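Local coordinates for pirin-like protein (PDB 2P17) that is of unknown function but belongs to the pirin family of two-domain cupin proteins and binds one iron cation per subunit, at residues Pro166-Glu171 with Gly186-Phe191. Numbering follows the deposited sequence.
Sequences PVTMVE and GHYNGF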
loop_
_atom_site.group_PDB
_atom_site.type_symbol
_atom_site.label_atom_id
_atom_site.label_comp_id
_atom_site.label_asym_id
_atom_site.label_seq_id
_atom_site.Cartn_x
_atom_site.Cartn_y
_atom_site.Cartn_z
ATOM N N PRO A 166 0.556 13.415 -0.051
ATOM C CA PRO A 166 1.849 12.728 -0.026
ATOM C C PRO A 166 1.748 11.353 0.613
ATOM O O PRO A 166 1.304 11.231 1.757
ATOM C CB PRO A 166 2.735 13.654 0.828
ATOM C CG PRO A 166 2.109 15.013 0.673
ATOM C CD PRO A 166 0.623 14.717 0.645
ATOM N N VAL A 167 2.141 10.333 -0.142
ATOM C CA VAL A 167 2.133 8.952 0.332
ATOM C C VAL A 167 3.479 8.313 0.024
ATOM O O VAL A 167 3.974 8.372 -1.110
ATOM C CB VAL A 167 1.002 8.121 -0.333
ATOM C CG1 VAL A 167 1.084 6.627 0.040
ATOM C CG2 VAL A 167 -0.362 8.677 0.047
ATOM N N THR A 168 4.077 7.704 1.033
ATOM C CA THR A 168 5.249 6.868 0.837
ATOM C C THR A 168 4.808 5.415 0.805
ATOM O O THR A 168 4.152 4.942 1.734
ATOM C CB THR A 168 6.285 7.128 1.925
ATOM O OG1 THR A 168 6.893 8.405 1.673
ATOM C CG2 THR A 168 7.358 6.029 1.963
HETATM N N MSE A 169 5.131 4.737 -0.288
HETATM C CA MSE A 169 4.799 3.333 -0.464
HETATM C C MSE A 169 6.040 2.635 -0.968
HETATM O O MSE A 169 6.559 2.972 -2.034
HETATM C CB MSE A 169 3.653 3.144 -1.457
HETATM C CG MSE A 169 3.308 1.677 -1.681
HETATM SE SE MSE A 169 1.901 1.543 -3.021
HETATM C CE MSE A 169 1.750 -0.399 -3.094
ATOM N N VAL A 170 6.542 1.708 -0.156
ATOM C CA VAL A 170 7.761 1.004 -0.487
ATOM C C VAL A 170 7.600 -0.494 -0.320
ATOM O O VAL A 170 6.878 -0.964 0.568
ATOM C CB VAL A 170 8.980 1.480 0.355
ATOM C CG1 VAL A 170 9.282 2.979 0.136
ATOM C CG2 VAL A 170 8.812 1.170 1.834
ATOM N N GLU A 171 8.254 -1.238 -1.196
ATOM C CA GLU A 171 8.326 -2.682 -1.071
ATOM C C GLU A 171 9.723 -3.080 -0.605
ATOM O O GLU A 171 10.716 -2.727 -1.245
ATOM C CB GLU A 171 8.001 -3.330 -2.407
ATOM C CG GLU A 171 8.028 -4.852 -2.380
ATOM C CD GLU A 171 7.794 -5.426 -3.743
ATOM O OE1 GLU A 171 8.191 -4.762 -4.719
ATOM O OE2 GLU A 171 7.240 -6.539 -3.831
ATOM N N GLY A 186 7.496 13.015 10.861
ATOM C CA GLY A 186 6.807 12.702 12.116
ATOM C C GLY A 186 5.285 12.718 12.054
ATOM O O GLY A 186 4.612 11.990 12.804
ATOM N N HIS A 187 4.731 13.524 11.152
ATOM C CA HIS A 187 3.282 13.647 11.072
ATOM C C HIS A 187 2.650 12.576 10.177
ATOM O O HIS A 187 1.419 12.447 10.137
ATOM C CB HIS A 187 2.876 15.051 10.611
ATOM C CG HIS A 187 3.227 15.349 9.188
ATOM N ND1 HIS A 187 4.527 15.363 8.726
ATOM C CD2 HIS A 187 2.445 15.640 8.120
ATOM C CE1 HIS A 187 4.530 15.654 7.436
ATOM N NE2 HIS A 187 3.280 15.822 7.042
ATOM N N TYR A 188 3.469 11.798 9.465
ATOM C CA TYR A 188 2.901 10.738 8.624
ATOM C C TYR A 188 2.281 9.652 9.506
ATOM O O TYR A 188 2.768 9.351 10.602
ATOM C CB TYR A 188 3.961 10.102 7.727
ATOM C CG TYR A 188 4.224 10.765 6.390
ATOM C CD1 TYR A 188 4.128 12.139 6.215
ATOM C CD2 TYR A 188 4.615 9.988 5.294
ATOM C CE1 TYR A 188 4.406 12.721 4.981
ATOM C CE2 TYR A 188 4.889 10.559 4.052
ATOM C CZ TYR A 188 4.780 11.924 3.907
ATOM O OH TYR A 188 5.077 12.513 2.687
ATOM N N ASN A 189 1.224 9.046 8.978
ATOM C CA ASN A 189 0.501 7.976 9.628
ATOM C C ASN A 189 0.641 6.761 8.731
ATOM O O ASN A 189 0.424 6.855 7.526
ATOM C CB ASN A 189 -0.967 8.397 9.791
ATOM C CG ASN A 189 -1.800 7.389 10.579
ATOM O OD1 ASN A 189 -1.278 6.607 11.373
ATOM N ND2 ASN A 189 -3.106 7.438 10.384
ATOM N N GLY A 190 1.003 5.612 9.297
ATOM C CA GLY A 190 1.211 4.457 8.444
ATOM C C GLY A 190 1.259 3.110 9.115
ATOM O O GLY A 190 0.993 2.964 10.316
ATOM N N PHE A 191 1.611 2.123 8.309
ATOM C CA PHE A 191 1.601 0.742 8.725
ATOM C C PHE A 191 2.364 -0.040 7.669
ATOM O O PHE A 191 2.689 0.487 6.597
ATOM C CB PHE A 191 0.148 0.225 8.828
ATOM C CG PHE A 191 -0.581 0.213 7.514
ATOM C CD1 PHE A 191 -0.534 -0.919 6.712
ATOM C CD2 PHE A 191 -1.234 1.344 7.044
ATOM C CE1 PHE A 191 -1.154 -0.936 5.469
ATOM C CE2 PHE A 191 -1.857 1.348 5.801
ATOM C CZ PHE A 191 -1.828 0.208 5.014
HETATM O O HOH W 1 5.839 10.904 0.719
#
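The CA atoms of Thr168 and Gly190, the nearest such pair, are 8.9 Å apart. That spacing is too wide for direct strand pairing and close to two strand intervals: the segments run in the same direction, and strand 235-242 lies between them, antiparallel to both. Thr168 and Pro166 share backbone hydrogen bonds with Ala241 and Glu243 respectively. Contact is therefore left to side chains, chiefly Tyr188, which lies just before strand 189-196 and passes over the intervening strand, touching Ala241. With CG set beside the backbone N and anti to the carbonyl carbon (chi1 -87°), the ring is carried across to Pro166, where Tyr188 OH comes within 3.2 Å of Pro166 CB, a tight approach. The proline arrives obliquely, and its CB lies 4.1 Å from Tyr188 CZ, an apolar contact at the hydroxyl end. Thr168 meets the ring differently: its side chain crosses that of Tyr188 at about a right angle, and OG1 sits near the ring plane, 3.8 Å from Tyr188 CE2. Two strands bridged by a third between them, with a side chain reaching over it, form part of the beta-barrel of the C-terminal cupin domain, away from the iron site. A water also lies in the tyrosine ring plane, hydrogen-bonded to Tyr188 OH at 2.7 Å and to Thr168 OG1 at 2.9 Å. Thr168 OG1 can reach it because chi1 (-73°) places this oxygen anti to the carbonyl carbon; the same atom has a weak hydrogen bond from Ser153 N. A phenylalanine in place of Tyr188 would probably leave the water bound to Thr168 OG1 without its mate on 186-191, and open a gap beside Pro166 CB.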